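Local coordinates for CRISPR-associated protein Cas6 C-terminal domain-containing protein (Thermus thermophilus HB8, PDB 4C8Y) that probably cleaves CRISPR repeat RNA as a Cas6-type endoribonuclease of antiviral defence, and is captured here with a substrate mimic containing a deoxyguanosine, at residues G44-A49 with K230-Y235; E149-R154 with R220-S225; L172-V177 with L204-E209. One frame throughout, in Å; residues are numbered along the deposited sequence.

Interaction 1: residues G44-A49 with K230-Y235; sequences GENPFA and KTSLGY. With nucleotides of chain C.
The Phe48 ring lies against Ser232, whose CB approaches CE2 of Phe48 obliquely at 3.9 Å. One face of the ring carries a water, displaced toward the rim, and Phe29 of helix 22-36 meets the ring at an inclined angle. The second flat group, the Asn46 amide, shares this water: ND2 of Asn46 donates to it at 2.9 Å, the water donates to the carbonyl O of Phe48, and OG1 of Thr231 lies 2.7 Å from the water oxygen. A single water therefore ties both segments together where no direct hydrogen bond does, while CB of Ala49 packs on CB of Thr231 at 4.0 Å.

The nucleic acid backbone runs alongside. ND2 of Asn46 also donates to OP1 of DG14 of chain C at 3.1 Å (156°), with a weaker bond to O3' of G13 of chain C. From the other segment, OG of Ser232 gives its proton to OP2 of DG14 of chain C at 2.9 Å; a chi1 of 67° swings the hydroxyl toward that phosphate, and Arg26 is its second partner. At the preceding phosphate, N of Lys230 donates to OP2 of G13 of chain C at 3.0 Å (164°). The Lys230 side chain bends at chi2 and brings CE to 3.6 Å from N7 of DG14 of chain C.

Segment 230-235 belongs to the glycine-rich loop characteristic of Cas6 and related RAMP proteins. The G13 phosphate is held by a backbone N-H, the DG14 phosphate by an amide and a hydroxyl; these bonds are all to the nucleic acid backbone and would not by themselves select a base. DG14 of chain C lacks a 2'-hydroxyl and so cannot attack the phosphate that would follow it, as suits a substrate mimic.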
loop_
_atom_site.group_PDB
_atom_site.type_symbol
_atom_site.label_atom_id
_atom_site.label_comp_id
_atom_site.label_asym_id
_atom_site.label_seq_id
_atom_site.Cartn_x
_atom_site.Cartn_y
_atom_site.Cartn_z
ATOM N N GLY A 44 0.678 -9.826 -26.261
ATOM C CA GLY A 44 1.049 -9.821 -24.860
ATOM C C GLY A 44 0.868 -8.483 -24.170
ATOM O O GLY A 44 0.750 -8.432 -22.946
ATOM N N GLU A 45 0.866 -7.404 -24.947
ATOM C CA GLU A 45 0.611 -6.067 -24.419
ATOM C C GLU A 45 -0.632 -5.498 -25.096
ATOM O O GLU A 45 -0.621 -5.232 -26.295
ATOM C CB GLU A 45 1.807 -5.145 -24.671
ATOM C CG GLU A 45 3.155 -5.722 -24.246
ATOM C CD GLU A 45 4.330 -4.917 -24.776
ATOM O OE1 GLU A 45 4.276 -4.478 -25.946
ATOM O OE2 GLU A 45 5.308 -4.722 -24.024
ATOM N N ASN A 46 -1.706 -5.321 -24.331
ATOM C CA ASN A 46 -2.960 -4.836 -24.900
ATOM C C ASN A 46 -2.871 -3.367 -25.338
ATOM O O ASN A 46 -2.491 -2.511 -24.542
ATOM C CB ASN A 46 -4.104 -4.996 -23.895
ATOM C CG ASN A 46 -4.560 -6.436 -23.743
ATOM O OD1 ASN A 46 -4.142 -7.322 -24.490
ATOM N ND2 ASN A 46 -5.439 -6.673 -22.772
ATOM N N PRO A 47 -3.233 -3.067 -26.603
ATOM C CA PRO A 47 -3.338 -1.697 -27.116
ATOM C C PRO A 47 -4.691 -1.082 -26.778
ATOM O O PRO A 47 -5.177 -0.202 -27.489
ATOM C CB PRO A 47 -3.208 -1.888 -28.630
ATOM C CG PRO A 47 -3.802 -3.197 -28.874
ATOM C CD PRO A 47 -3.456 -4.045 -27.675
ATOM N N PHE A 48 -5.297 -1.558 -25.697
ATOM C CA PHE A 48 -6.579 -1.041 -25.259
ATOM C C PHE A 48 -6.759 -1.244 -23.763
ATOM O O PHE A 48 -5.951 -1.908 -23.112
ATOM C CB PHE A 48 -7.716 -1.735 -26.012
ATOM C CG PHE A 48 -7.909 -3.175 -25.623
ATOM C CD1 PHE A 48 -7.178 -4.179 -26.236
ATOM C CD2 PHE A 48 -8.820 -3.524 -24.638
ATOM C CE1 PHE A 48 -7.353 -5.504 -25.873
ATOM C CE2 PHE A 48 -8.997 -4.845 -24.273
ATOM C CZ PHE A 48 -8.264 -5.835 -24.893
ATOM N N ALA A 49 -7.819 -0.655 -23.225
ATOM C CA ALA A 49 -8.226 -0.930 -21.851
ATOM C C ALA A 49 -9.714 -0.676 -21.716
ATOM O O ALA A 49 -10.252 0.221 -22.355
ATOM C CB ALA A 49 -7.446 -0.068 -20.872
ATOM N N LYS A 230 -4.864 -6.991 -15.968
ATOM C CA LYS A 230 -6.273 -7.244 -16.246
ATOM C C LYS A 230 -7.085 -5.955 -16.449
ATOM O O LYS A 230 -8.245 -5.864 -16.047
ATOM C CB LYS A 230 -6.887 -8.122 -15.140
ATOM C CG LYS A 230 -6.667 -9.628 -15.312
ATOM C CD LYS A 230 -5.207 -10.006 -15.425
ATOM C CE LYS A 230 -5.044 -11.489 -15.686
ATOM N NZ LYS A 230 -3.638 -11.870 -15.467
ATOM N N THR A 231 -6.479 -4.960 -17.090
ATOM C CA THR A 231 -7.223 -3.772 -17.492
ATOM C C THR A 231 -8.307 -4.121 -18.515
ATOM O O THR A 231 -9.234 -3.340 -18.729
ATOM C CB THR A 231 -6.306 -2.677 -18.082
ATOM O OG1 THR A 231 -5.492 -3.227 -19.125
ATOM C CG2 THR A 231 -5.411 -2.083 -17.000
ATOM N N SER A 232 -8.196 -5.290 -19.142
ATOM C CA SER A 232 -9.209 -5.730 -20.101
ATOM C C SER A 232 -10.509 -6.107 -19.393
ATOM O O SER A 232 -11.546 -6.273 -20.032
ATOM C CB SER A 232 -8.700 -6.916 -20.925
ATOM O OG SER A 232 -8.530 -8.069 -20.116
ATOM N N LEU A 233 -10.450 -6.238 -18.071
ATOM C CA LEU A 233 -11.630 -6.571 -17.278
ATOM C C LEU A 233 -12.109 -5.394 -16.428
ATOM O O LEU A 233 -12.975 -5.556 -15.574
ATOM C CB LEU A 233 -11.341 -7.786 -16.391
ATOM C CG LEU A 233 -11.232 -9.126 -17.125
ATOM C CD1 LEU A 233 -10.723 -10.203 -16.182
ATOM C CD2 LEU A 233 -12.574 -9.534 -17.719
ATOM N N GLY A 234 -11.551 -4.211 -16.660
ATOM C CA GLY A 234 -11.995 -3.020 -15.954
ATOM C C GLY A 234 -11.187 -2.684 -14.714
ATOM O O GLY A 234 -11.467 -1.693 -14.034
ATOM N N TYR A 235 -10.185 -3.501 -14.412
ATOM C CA TYR A 235 -9.321 -3.236 -13.268
ATOM C C TYR A 235 -8.295 -2.164 -13.606
ATOM O O TYR A 235 -8.010 -1.896 -14.779
ATOM C CB TYR A 235 -8.604 -4.510 -12.823
ATOM C CG TYR A 235 -9.540 -5.603 -12.377
ATOM C CD1 TYR A 235 -10.326 -5.447 -11.242
ATOM C CD2 TYR A 235 -9.642 -6.792 -13.087
ATOM C CE1 TYR A 235 -11.184 -6.442 -10.827
ATOM C CE2 TYR A 235 -10.497 -7.793 -12.681
ATOM C CZ TYR A 235 -11.269 -7.611 -11.549
ATOM O OH TYR A 235 -12.126 -8.601 -11.131
ATOM P P G C 13 -2.239 -7.599 -18.841
ATOM O OP1 G C 13 -2.992 -6.407 -19.305
ATOM O OP2 G C 13 -2.565 -8.214 -17.530
ATOM O "O5'" G C 13 -2.385 -8.735 -19.948
ATOM C "C5'" G C 13 -2.149 -8.451 -21.318
ATOM C "C4'" G C 13 -2.346 -9.677 -22.173
ATOM O "O4'" G C 13 -1.315 -10.660 -21.881
ATOM C "C3'" G C 13 -3.643 -10.440 -21.954
ATOM O "O3'" G C 13 -4.759 -9.851 -22.600
ATOM C "C2'" G C 13 -3.292 -11.829 -22.467
ATOM O "O2'" G C 13 -3.302 -11.870 -23.886
ATOM C "C1'" G C 13 -1.851 -11.966 -21.982
ATOM N N9 G C 13 -1.776 -12.603 -20.654
ATOM C C8 G C 13 -1.541 -11.911 -19.489
ATOM N N7 G C 13 -1.518 -12.666 -18.434
ATOM C C5 G C 13 -1.754 -13.937 -18.928
ATOM C C6 G C 13 -1.837 -15.155 -18.216
ATOM O O6 G C 13 -1.723 -15.388 -17.006
ATOM N N1 G C 13 -2.085 -16.203 -19.069
ATOM C C2 G C 13 -2.235 -16.142 -20.417
ATOM N N2 G C 13 -2.469 -17.401 -20.834
ATOM N N3 G C 13 -2.168 -15.013 -21.124
ATOM C C4 G C 13 -1.922 -13.940 -20.308
ATOM P P DG C 14 -6.220 -9.961 -21.939
ATOM O OP1 DG C 14 -7.175 -9.283 -22.844
ATOM O OP2 DG C 14 -6.116 -9.531 -20.525
ATOM O "O5'" DG C 14 -6.527 -11.530 -21.945
ATOM C "C5'" DG C 14 -6.609 -12.220 -23.183
ATOM C "C4'" DG C 14 -6.766 -13.713 -22.967
ATOM O "O4'" DG C 14 -5.679 -14.212 -22.152
ATOM C "C3'" DG C 14 -8.034 -14.134 -22.236
ATOM O "O3'" DG C 14 -9.109 -14.278 -23.163
ATOM C "C2'" DG C 14 -7.627 -15.454 -21.590
ATOM C "C1'" DG C 14 -6.116 -15.333 -21.409
ATOM N N9 DG C 14 -5.734 -15.170 -20.012
ATOM C C8 DG C 14 -5.550 -13.998 -19.319
ATOM N N7 DG C 14 -5.213 -14.183 -18.072
ATOM C C5 DG C 14 -5.175 -15.566 -17.932
ATOM C C6 DG C 14 -4.870 -16.365 -16.804
ATOM O O6 DG C 14 -4.562 -15.991 -15.663
ATOM N N1 DG C 14 -4.948 -17.726 -17.099
ATOM C C2 DG C 14 -5.280 -18.248 -18.330
ATOM N N2 DG C 14 -5.307 -19.585 -18.431
ATOM N N3 DG C 14 -5.568 -17.510 -19.392
ATOM C C4 DG C 14 -5.495 -16.185 -19.118
ATOM P P G C 12 2.312 -5.839 -14.174
ATOM O OP1 G C 12 1.882 -4.418 -14.179
ATOM O OP2 G C 12 1.566 -6.839 -13.366
ATOM O "O5'" G C 12 2.320 -6.338 -15.685
ATOM C "C5'" G C 12 1.168 -6.931 -16.261
ATOM C "C4'" G C 12 1.439 -7.413 -17.663
ATOM O "O4'" G C 12 2.507 -8.399 -17.660
ATOM C "C3'" G C 12 0.284 -8.125 -18.345
ATOM O "O3'" G C 12 -0.677 -7.228 -18.873
ATOM C "C2'" G C 12 0.993 -8.967 -19.395
ATOM O "O2'" G C 12 1.381 -8.176 -20.508
ATOM C "C1'" G C 12 2.249 -9.391 -18.637
ATOM N N9 G C 12 2.081 -10.683 -17.942
ATOM C C8 G C 12 2.112 -10.803 -16.572
ATOM N N7 G C 12 1.953 -12.018 -16.150
ATOM C C5 G C 12 1.811 -12.753 -17.312
ATOM C C6 G C 12 1.609 -14.145 -17.441
ATOM O O6 G C 12 1.512 -15.027 -16.579
ATOM N N1 G C 12 1.515 -14.499 -18.762
ATOM C C2 G C 12 1.595 -13.677 -19.838
ATOM N N2 G C 12 1.452 -14.464 -20.921
ATOM N N3 G C 12 1.787 -12.358 -19.759
ATOM C C4 G C 12 1.887 -11.961 -18.451
HETATM O O HOH W 1 -6.401 -4.276 -21.483
#

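Interaction 2: residues E149-R154 with R220-S225; sequences ESLLRR and RFAFYS. With nucleotides of chain C.
Leu151 lays its CD2 methyl over Ala222, 3.5 Å from CB of Ala222, and reaches on to OG of Ser225 at 3.4 Å. This is the crossing of the two principal helices of the C-terminal ferredoxin-like (RRM-like) domain, a beta-alpha-beta-beta-alpha-beta fold. The short segments pass almost perpendicularly, at 82°, with their axes 9.9 Å apart, and the small Ala222 sits where the backbones come nearest.

Phe221 fills the next position along the crossing. Its CE2 comes within 3.6 Å of the carbonyl O of Leu151, which approaches the ring obliquely, and CB of Arg154 stands at the ring edge, in its plane, 3.9 Å from CE2. Leu113 and, from strand 6-15, Leu7 also touch the Phe221 side chain, the latter tying it to the N-terminal sheet.

Beyond CB, the Arg154 chain leaves the apolar zone. A bend at chi3 (91°) turns its guanidinium toward the last turn of helix 209-225, where NH1 makes a weak, bent bond to the carbonyl O of Ser225. The main polar partner lies elsewhere: NH2 of Arg154 donates to the carbonyl O of Asn46, so this one buried cation serves carbonyls from both halves of the molecule. The carbonyl end of the helix would probably stabilise its charge.

Another flank of helix 144-158 meets RNA. OE1 of Glu149 forms a salt bridge with NH1 of Arg153 at 3.3 Å, a pairing that steadies the guanidinium beside the strand. O4' of G12 of chain C lies over one face of that guanidinium, with O2' of G11 of chain C at its edge. NH1 of Arg153 donates to O5' of G12 of chain C at 3.1 Å, with an N-H...O angle of 140°.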
loop_
_atom_site.group_PDB
_atom_site.type_symbol
_atom_site.label_atom_id
_atom_site.label_comp_id
_atom_site.label_asym_id
_atom_site.label_seq_id
_atom_site.Cartn_x
_atom_site.Cartn_y
_atom_site.Cartn_z
ATOM N N GLU A 149 6.434 1.271 -13.827
ATOM C CA GLU A 149 6.886 0.319 -14.837
ATOM C C GLU A 149 5.702 -0.064 -15.714
ATOM O O GLU A 149 5.822 -0.103 -16.951
ATOM C CB GLU A 149 7.503 -0.933 -14.204
ATOM C CG GLU A 149 8.142 -1.906 -15.202
ATOM C CD GLU A 149 7.180 -2.960 -15.744
ATOM O OE1 GLU A 149 6.024 -3.041 -15.274
ATOM O OE2 GLU A 149 7.590 -3.720 -16.648
ATOM N N SER A 150 4.566 -0.347 -15.074
ATOM C CA SER A 150 3.350 -0.667 -15.813
ATOM C C SER A 150 3.012 0.431 -16.821
ATOM O O SER A 150 2.778 0.151 -17.999
ATOM C CB SER A 150 2.178 -0.885 -14.854
ATOM O OG SER A 150 0.956 -1.002 -15.562
ATOM N N LEU A 151 2.991 1.680 -16.367
ATOM C CA LEU A 151 2.702 2.793 -17.280
ATOM C C LEU A 151 3.760 2.979 -18.378
ATOM O O LEU A 151 3.434 3.079 -19.580
ATOM C CB LEU A 151 2.537 4.086 -16.485
ATOM C CG LEU A 151 1.296 4.088 -15.589
ATOM C CD1 LEU A 151 1.355 5.214 -14.569
ATOM C CD2 LEU A 151 0.033 4.188 -16.438
ATOM N N LEU A 152 5.020 3.025 -17.966
ATOM C CA LEU A 152 6.117 3.299 -18.884
ATOM C C LEU A 152 6.182 2.261 -20.009
ATOM O O LEU A 152 6.258 2.610 -21.205
ATOM C CB LEU A 152 7.439 3.333 -18.111
ATOM C CG LEU A 152 8.663 3.705 -18.939
ATOM C CD1 LEU A 152 8.500 5.126 -19.512
ATOM C CD2 LEU A 152 9.954 3.589 -18.149
ATOM N N ARG A 153 6.138 0.991 -19.614
ATOM C CA ARG A 153 6.212 -0.121 -20.554
ATOM C C ARG A 153 5.243 0.067 -21.722
ATOM O O ARG A 153 5.618 -0.025 -22.900
ATOM C CB ARG A 153 5.887 -1.415 -19.807
ATOM C CG ARG A 153 6.122 -2.696 -20.584
ATOM C CD ARG A 153 5.566 -3.884 -19.811
ATOM N NE ARG A 153 4.112 -3.790 -19.670
ATOM C CZ ARG A 153 3.427 -4.056 -18.559
ATOM N NH1 ARG A 153 4.042 -4.447 -17.448
ATOM N NH2 ARG A 153 2.108 -3.928 -18.560
ATOM N N ARG A 154 3.991 0.360 -21.389
ATOM C CA ARG A 154 2.962 0.509 -22.407
ATOM C C ARG A 154 3.107 1.814 -23.189
ATOM O O ARG A 154 2.917 1.829 -24.420
ATOM C CB ARG A 154 1.583 0.398 -21.765
ATOM C CG ARG A 154 1.359 -0.958 -21.116
ATOM C CD ARG A 154 0.030 -1.029 -20.401
ATOM N NE ARG A 154 -1.033 -1.513 -21.274
ATOM C CZ ARG A 154 -2.330 -1.411 -21.000
ATOM N NH1 ARG A 154 -2.733 -0.833 -19.876
ATOM N NH2 ARG A 154 -3.225 -1.883 -21.855
ATOM N N ARG A 220 -0.439 11.370 -17.122
ATOM C CA ARG A 220 -1.474 11.652 -18.113
ATOM C C ARG A 220 -1.872 10.404 -18.898
ATOM O O ARG A 220 -3.036 10.228 -19.251
ATOM C CB ARG A 220 -1.019 12.752 -19.074
ATOM C CG ARG A 220 -0.885 14.098 -18.405
ATOM C CD ARG A 220 -0.759 15.243 -19.398
ATOM N NE ARG A 220 -0.632 16.500 -18.673
ATOM C CZ ARG A 220 0.501 16.941 -18.135
ATOM N NH1 ARG A 220 1.623 16.241 -18.260
ATOM N NH2 ARG A 220 0.515 18.087 -17.474
ATOM N N PHE A 221 -0.892 9.549 -19.173
ATOM C CA PHE A 221 -1.119 8.320 -19.925
ATOM C C PHE A 221 -2.010 7.317 -19.170
ATOM O O PHE A 221 -2.834 6.602 -19.777
ATOM C CB PHE A 221 0.231 7.685 -20.249
ATOM C CG PHE A 221 0.138 6.474 -21.120
ATOM C CD1 PHE A 221 -0.434 6.553 -22.377
ATOM C CD2 PHE A 221 0.632 5.257 -20.686
ATOM C CE1 PHE A 221 -0.521 5.440 -23.179
ATOM C CE2 PHE A 221 0.551 4.141 -21.486
ATOM C CZ PHE A 221 -0.027 4.234 -22.737
ATOM N N ALA A 222 -1.826 7.254 -17.852
ATOM C CA ALA A 222 -2.650 6.380 -17.004
ATOM C C ALA A 222 -4.157 6.494 -17.279
ATOM O O ALA A 222 -4.869 5.492 -17.246
ATOM C CB ALA A 222 -2.365 6.644 -15.536
ATOM N N PHE A 223 -4.633 7.709 -17.543
ATOM C CA PHE A 223 -6.044 7.944 -17.845
ATOM C C PHE A 223 -6.527 7.012 -18.956
ATOM O O PHE A 223 -7.664 6.534 -18.932
ATOM C CB PHE A 223 -6.255 9.403 -18.262
ATOM C CG PHE A 223 -7.678 9.738 -18.618
ATOM C CD1 PHE A 223 -8.609 10.007 -17.629
ATOM C CD2 PHE A 223 -8.081 9.798 -19.945
ATOM C CE1 PHE A 223 -9.915 10.321 -17.955
ATOM C CE2 PHE A 223 -9.384 10.115 -20.274
ATOM C CZ PHE A 223 -10.301 10.378 -19.280
ATOM N N TYR A 224 -5.643 6.742 -19.913
ATOM C CA TYR A 224 -5.983 5.912 -21.063
ATOM C C TYR A 224 -5.626 4.449 -20.844
ATOM O O TYR A 224 -6.425 3.562 -21.143
ATOM C CB TYR A 224 -5.280 6.441 -22.318
ATOM C CG TYR A 224 -5.753 7.819 -22.690
ATOM C CD1 TYR A 224 -6.919 7.996 -23.425
ATOM C CD2 TYR A 224 -5.058 8.950 -22.282
ATOM C CE1 TYR A 224 -7.371 9.257 -23.754
ATOM C CE2 TYR A 224 -5.505 10.220 -22.614
ATOM C CZ TYR A 224 -6.663 10.365 -23.341
ATOM O OH TYR A 224 -7.117 11.623 -23.675
ATOM N N SER A 225 -4.429 4.195 -20.327
ATOM C CA SER A 225 -3.945 2.818 -20.244
ATOM C C SER A 225 -4.461 2.037 -19.035
ATOM O O SER A 225 -4.573 0.813 -19.085
ATOM C CB SER A 225 -2.420 2.802 -20.222
ATOM O OG SER A 225 -1.933 3.387 -19.034
ATOM P P G C 12 2.312 -5.839 -14.174
ATOM O OP1 G C 12 1.882 -4.418 -14.179
ATOM O OP2 G C 12 1.566 -6.839 -13.366
ATOM O "O5'" G C 12 2.320 -6.338 -15.685
ATOM C "C5'" G C 12 1.168 -6.931 -16.261
ATOM C "C4'" G C 12 1.439 -7.413 -17.663
ATOM O "O4'" G C 12 2.507 -8.399 -17.660
ATOM C "C3'" G C 12 0.284 -8.125 -18.345
ATOM O "O3'" G C 12 -0.677 -7.228 -18.873
ATOM C "C2'" G C 12 0.993 -8.967 -19.395
ATOM O "O2'" G C 12 1.381 -8.176 -20.508
ATOM C "C1'" G C 12 2.249 -9.391 -18.637
ATOM N N9 G C 12 2.081 -10.683 -17.942
ATOM C C8 G C 12 2.112 -10.803 -16.572
ATOM N N7 G C 12 1.953 -12.018 -16.150
ATOM C C5 G C 12 1.811 -12.753 -17.312
ATOM C C6 G C 12 1.609 -14.145 -17.441
ATOM O O6 G C 12 1.512 -15.027 -16.579
ATOM N N1 G C 12 1.515 -14.499 -18.762
ATOM C C2 G C 12 1.595 -13.677 -19.838
ATOM N N2 G C 12 1.452 -14.464 -20.921
ATOM N N3 G C 12 1.787 -12.358 -19.759
ATOM C C4 G C 12 1.887 -11.961 -18.451
ATOM P P G C 11 8.115 -7.035 -10.120
ATOM O OP1 G C 11 8.015 -6.283 -8.840
ATOM O OP2 G C 11 7.972 -8.514 -10.093
ATOM O "O5'" G C 11 7.070 -6.401 -11.144
ATOM C "C5'" G C 11 6.046 -7.178 -11.749
ATOM C "C4'" G C 11 5.993 -6.950 -13.238
ATOM O "O4'" G C 11 6.796 -7.952 -13.918
ATOM C "C3'" G C 11 4.619 -7.071 -13.878
ATOM O "O3'" G C 11 3.862 -5.878 -13.751
ATOM C "C2'" G C 11 4.950 -7.443 -15.320
ATOM O "O2'" G C 11 5.308 -6.297 -16.078
ATOM C "C1'" G C 11 6.188 -8.319 -15.138
ATOM N N9 G C 11 5.862 -9.758 -15.071
ATOM C C8 G C 11 5.748 -10.445 -13.888
ATOM N N7 G C 11 5.465 -11.703 -14.040
ATOM C C5 G C 11 5.392 -11.866 -15.412
ATOM C C6 G C 11 5.112 -13.046 -16.145
ATOM O O6 G C 11 4.868 -14.201 -15.770
ATOM N N1 G C 11 5.130 -12.794 -17.492
ATOM C C2 G C 11 5.376 -11.603 -18.097
ATOM N N2 G C 11 5.289 -11.827 -19.418
ATOM N N3 G C 11 5.645 -10.470 -17.444
ATOM C C4 G C 11 5.636 -10.677 -16.091
#

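Interaction 3: residues L172-V177 with L204-E209; sequences LERTTV and LPRATE
Leu204 pushes its CD1 methyl against Arg174, 3.6 Å from CB of that residue, and covers the backbone N of Thr175 at 3.9 Å. Next to it, CD of Pro205 rests on the carbonyl O of Arg174 at 3.4 Å. The long arms of Arg174 and Arg206 cross at about a right angle: NE of Arg174 lies over one face of the Arg206 guanidinium, 3.7 Å from its NH2, and the two planes are 33° apart. Such close like charges are probably eased by Glu211, which forms a salt bridge with NH2 of Arg174, and by the carbonyl O of Pro205 at the edge of the Arg174 guanidinium.

A type II turn from Leu204 to Ala207 presents Pro205 and Arg206 to their partners. OG1 of Thr175 hydrogen-bonds to the carbonyl O of Leu171, tying the threonine back to helix 165-174. Thr208 then N-caps helix 209-225 through its OG1 and N of Glu211. The contact thus joins the passage from helix 165-174 into strand 176-186 to the link between strand 199-203 and helix 209-225, with Tyr139 and Val141 of the second subunit packing on Thr176 and Val177.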
loop_
_atom_site.group_PDB
_atom_site.type_symbol
_atom_site.label_atom_id
_atom_site.label_comp_id
_atom_site.label_asym_id
_atom_site.label_seq_id
_atom_site.Cartn_x
_atom_site.Cartn_y
_atom_site.Cartn_z
ATOM N N LEU A 172 11.908 4.597 -12.076
ATOM C CA LEU A 172 11.612 3.287 -11.510
ATOM C C LEU A 172 12.321 2.995 -10.185
ATOM O O LEU A 172 11.736 2.362 -9.305
ATOM C CB LEU A 172 11.938 2.193 -12.528
ATOM C CG LEU A 172 11.302 2.348 -13.913
ATOM C CD1 LEU A 172 11.594 1.114 -14.747
ATOM C CD2 LEU A 172 9.799 2.603 -13.836
ATOM N N GLU A 173 13.561 3.453 -10.029
ATOM C CA GLU A 173 14.353 3.070 -8.859
ATOM C C GLU A 173 14.341 4.107 -7.747
ATOM O O GLU A 173 14.649 3.793 -6.598
ATOM C CB GLU A 173 15.800 2.787 -9.262
ATOM C CG GLU A 173 15.945 1.660 -10.260
ATOM C CD GLU A 173 15.380 0.348 -9.749
ATOM O OE1 GLU A 173 15.271 0.179 -8.516
ATOM O OE2 GLU A 173 15.040 -0.516 -10.584
ATOM N N ARG A 174 13.977 5.337 -8.091
ATOM C CA ARG A 174 14.123 6.459 -7.171
ATOM C C ARG A 174 12.804 7.064 -6.733
ATOM O O ARG A 174 12.736 7.712 -5.691
ATOM C CB ARG A 174 14.951 7.542 -7.839
ATOM C CG ARG A 174 15.920 8.231 -6.913
ATOM C CD ARG A 174 17.134 8.669 -7.691
ATOM N NE ARG A 174 16.838 9.863 -8.481
ATOM C CZ ARG A 174 17.174 10.039 -9.756
ATOM N NH1 ARG A 174 17.840 9.106 -10.424
ATOM N NH2 ARG A 174 16.845 11.166 -10.368
ATOM N N THR A 175 11.764 6.881 -7.537
ATOM C CA THR A 175 10.449 7.378 -7.172
ATOM C C THR A 175 10.034 6.705 -5.878
ATOM O O THR A 175 10.240 5.505 -5.699
ATOM C CB THR A 175 9.400 7.091 -8.259
ATOM O OG1 THR A 175 9.831 7.661 -9.501
ATOM C CG2 THR A 175 8.059 7.691 -7.871
ATOM N N THR A 176 9.466 7.493 -4.974
ATOM C CA THR A 176 9.040 7.003 -3.674
ATOM C C THR A 176 7.571 7.340 -3.485
ATOM O O THR A 176 6.933 7.890 -4.383
ATOM C CB THR A 176 9.880 7.635 -2.537
ATOM O OG1 THR A 176 9.672 6.917 -1.314
ATOM C CG2 THR A 176 9.523 9.111 -2.336
ATOM N N VAL A 177 7.038 7.003 -2.316
ATOM C CA VAL A 177 5.672 7.358 -1.969
ATOM C C VAL A 177 5.716 8.388 -0.874
ATOM O O VAL A 177 6.426 8.233 0.122
ATOM C CB VAL A 177 4.855 6.146 -1.479
ATOM C CG1 VAL A 177 3.486 6.590 -0.951
ATOM C CG2 VAL A 177 4.688 5.144 -2.602
ATOM N N LEU A 204 9.435 12.077 -6.908
ATOM C CA LEU A 204 10.760 11.750 -7.412
ATOM C C LEU A 204 11.780 12.743 -6.858
ATOM O O LEU A 204 11.799 13.906 -7.263
ATOM C CB LEU A 204 10.777 11.767 -8.943
ATOM C CG LEU A 204 12.118 11.452 -9.619
ATOM C CD1 LEU A 204 12.881 10.353 -8.893
ATOM C CD2 LEU A 204 11.890 11.053 -11.070
ATOM N N PRO A 205 12.618 12.296 -5.909
ATOM C CA PRO A 205 13.679 13.158 -5.377
ATOM C C PRO A 205 14.725 13.517 -6.427
ATOM O O PRO A 205 15.048 12.687 -7.280
ATOM C CB PRO A 205 14.317 12.294 -4.283
ATOM C CG PRO A 205 13.268 11.320 -3.902
ATOM C CD PRO A 205 12.518 11.030 -5.159
ATOM N N ARG A 206 15.235 14.745 -6.359
ATOM C CA ARG A 206 16.326 15.184 -7.221
ATOM C C ARG A 206 15.901 15.166 -8.673
ATOM O O ARG A 206 16.725 15.026 -9.578
ATOM C CB ARG A 206 17.562 14.314 -6.994
ATOM C CG ARG A 206 18.059 14.445 -5.573
ATOM C CD ARG A 206 19.457 13.902 -5.353
ATOM N NE ARG A 206 19.669 12.547 -5.860
ATOM C CZ ARG A 206 19.187 11.441 -5.300
ATOM N NH1 ARG A 206 18.422 11.508 -4.220
ATOM N NH2 ARG A 206 19.460 10.261 -5.837
ATOM N N ALA A 207 14.604 15.333 -8.889
ATOM C CA ALA A 207 14.052 15.244 -10.221
ATOM C C ALA A 207 14.541 16.384 -11.098
ATOM O O ALA A 207 14.441 17.556 -10.733
ATOM C CB ALA A 207 12.561 15.251 -10.169
ATOM N N THR A 208 15.077 16.028 -12.258
ATOM C CA THR A 208 15.341 17.002 -13.302
ATOM C C THR A 208 14.013 17.529 -13.818
ATOM O O THR A 208 12.952 16.979 -13.525
ATOM C CB THR A 208 16.041 16.368 -14.513
ATOM O OG1 THR A 208 15.095 15.564 -15.226
ATOM C CG2 THR A 208 17.239 15.517 -14.092
ATOM N N GLU A 209 14.088 18.591 -14.607
ATOM C CA GLU A 209 12.930 19.097 -15.329
ATOM C C GLU A 209 12.393 18.002 -16.256
ATOM O O GLU A 209 11.178 17.793 -16.373
ATOM C CB GLU A 209 13.325 20.340 -16.129
ATOM C CG GLU A 209 13.786 21.518 -15.265
ATOM C CD GLU A 209 15.262 21.452 -14.886
ATOM O OE1 GLU A 209 15.946 20.477 -15.266
ATOM O OE2 GLU A 209 15.740 22.379 -14.202
#

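In the fold
Segment 44-49 leads into strand 48-55, at the edge of the N-terminal sheet, and finds its partner only after 180 residues, in the loop before the last strand; interaction 1 thus closes the widest loop and joins the two halves of the protein at the RNA. Inside it, interaction 2 closes a 65-residue loop between helices 144-158 and 209-225. Interaction 3 is nested within that, spanning 26 residues that include a hairpin of the C-terminal sheet. None cross. Interactions 1 and 2 meet through Arg154 and Asn46. Interaction 3 lies about 17 Å, centre to centre, from interaction 2, which it touches through Leu172 and Glu149.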